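Local coordinates for protein nucleoporin nup120 (Schizosaccharomyces pombe, PDB 4GQ2) that serves as a structural constituent of the nuclear pore complex, whose components can also dock transiently associated nuclear transport factors, at residues T289-H292 with T293-S296. Residues are numbered along the deposited sequence; the frame is centred on the assembly and turned at random.
Sequences TSDH and TTNS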
loop_
_atom_site.group_PDB
_atom_site.type_symbol
_atom_site.label_atom_id
_atom_site.label_comp_id
_atom_site.label_asym_id
_atom_site.label_seq_id
_atom_site.Cartn_x
_atom_site.Cartn_y
_atom_site.Cartn_z
ATOM N N THR A 289 4.327 -7.661 -40.505
ATOM C CA THR A 289 4.178 -6.366 -39.838
ATOM C C THR A 289 4.980 -5.278 -40.558
ATOM O O THR A 289 5.961 -5.576 -41.240
ATOM C CB THR A 289 4.565 -6.421 -38.343
ATOM O OG1 THR A 289 3.952 -5.324 -37.650
ATOM C CG2 THR A 289 6.082 -6.360 -38.159
ATOM N N SER A 290 4.557 -4.027 -40.406
ATOM C CA SER A 290 5.275 -2.901 -40.998
ATOM C C SER A 290 5.762 -1.943 -39.921
ATOM O O SER A 290 5.211 -1.917 -38.819
ATOM C CB SER A 290 4.397 -2.165 -42.010
ATOM O OG SER A 290 3.489 -1.283 -41.376
ATOM N N ASP A 291 6.796 -1.166 -40.238
ATOM C CA ASP A 291 7.336 -0.211 -39.279
ATOM C C ASP A 291 6.428 1.007 -39.164
ATOM O O ASP A 291 5.802 1.423 -40.141
ATOM C CB ASP A 291 8.782 0.177 -39.606
ATOM C CG ASP A 291 8.911 0.916 -40.918
ATOM O OD1 ASP A 291 8.467 0.378 -41.952
ATOM O OD2 ASP A 291 9.469 2.034 -40.914
ATOM N N HIS A 292 6.363 1.561 -37.956
ATOM C CA HIS A 292 5.375 2.583 -37.605
ATOM C C HIS A 292 5.756 3.970 -38.043
ATOM O O HIS A 292 4.898 4.849 -38.159
ATOM C CB HIS A 292 5.108 2.562 -36.100
ATOM C CG HIS A 292 4.603 1.233 -35.588
ATOM N ND1 HIS A 292 3.303 1.004 -35.328
ATOM C CD2 HIS A 292 5.279 0.048 -35.297
ATOM C CE1 HIS A 292 3.150 -0.261 -34.891
ATOM N NE2 HIS A 292 4.361 -0.845 -34.873
ATOM N N THR A 293 7.046 4.181 -38.288
ATOM C CA THR A 293 7.546 5.500 -38.670
ATOM C C THR A 293 7.258 5.807 -40.147
ATOM O O THR A 293 6.430 6.663 -40.452
ATOM C CB THR A 293 9.039 5.683 -38.293
ATOM O OG1 THR A 293 9.654 6.636 -39.169
ATOM C CG2 THR A 293 9.783 4.367 -38.375
ATOM N N THR A 294 7.933 5.105 -41.050
ATOM C CA THR A 294 7.662 5.233 -42.477
ATOM C C THR A 294 7.105 3.913 -42.976
ATOM O O THR A 294 7.848 2.942 -43.113
ATOM C CB THR A 294 8.932 5.586 -43.284
ATOM O OG1 THR A 294 9.967 4.633 -43.002
ATOM C CG2 THR A 294 9.423 6.995 -42.952
ATOM N N ASN A 295 5.797 3.872 -43.225
ATOM C CA ASN A 295 5.156 2.675 -43.765
ATOM C C ASN A 295 5.789 2.338 -45.106
ATOM O O ASN A 295 5.263 2.691 -46.159
ATOM C CB ASN A 295 3.642 2.870 -43.920
ATOM C CG ASN A 295 2.936 3.118 -42.598
ATOM O OD1 ASN A 295 3.401 2.702 -41.535
ATOM N ND2 ASN A 295 1.794 3.794 -42.661
ATOM N N SER A 296 6.932 1.661 -45.046
ATOM C CA SER A 296 7.798 1.475 -46.202
ATOM C C SER A 296 8.606 0.187 -46.070
ATOM O O SER A 296 9.082 -0.362 -47.067
ATOM C CB SER A 296 8.731 2.686 -46.351
ATOM O OG SER A 296 9.461 2.648 -47.564
#
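The flat carboxylate of Asp291 meets the backbone and side chain of Thr294 across a tight loop. The carbonyl oxygen Thr294 O sits before the mouth of the carboxylate, displaced toward one face, and is 2.9 Å from both OD1 and OD2 of Asp291. Thr294 N lies well above that same face and gives a weak hydrogen bond to OD2 (N to OD2 3.4 Å, with an N-H...O angle of 143°). Thr294 OG1 comes instead close to the carboxylate plane and makes a second weak bond to OD2, also 3.4 Å from OG1. At the OD2 edge, Thr293 CG2 packs 3.5 Å from Asp291 OD2. Asp291 is folded into the loop because its CG stands between the backbone N and carbonyl carbon (chi1 65°). Outside the loop, Ser354 OG bonds OD2 and Phe297 N bonds OD1. The imidazole of His292 meets the ring of Phe525 with planes about 50° apart and is hydrogen-bonded through NE2 to Gln351. An inverse gamma turn centred on Asn295 then brings the chain toward strand 297-302, completing the link between the first two strands of a propeller blade. The close approach of a carbonyl oxygen to both carboxylate oxygens is probably electrostatically unfavourable and may raise the pKa of buried Asp291, whereas the bonds from Ser354 and Phe297, helped by the two weak ones from Thr294, would counter this and probably stabilise the charge.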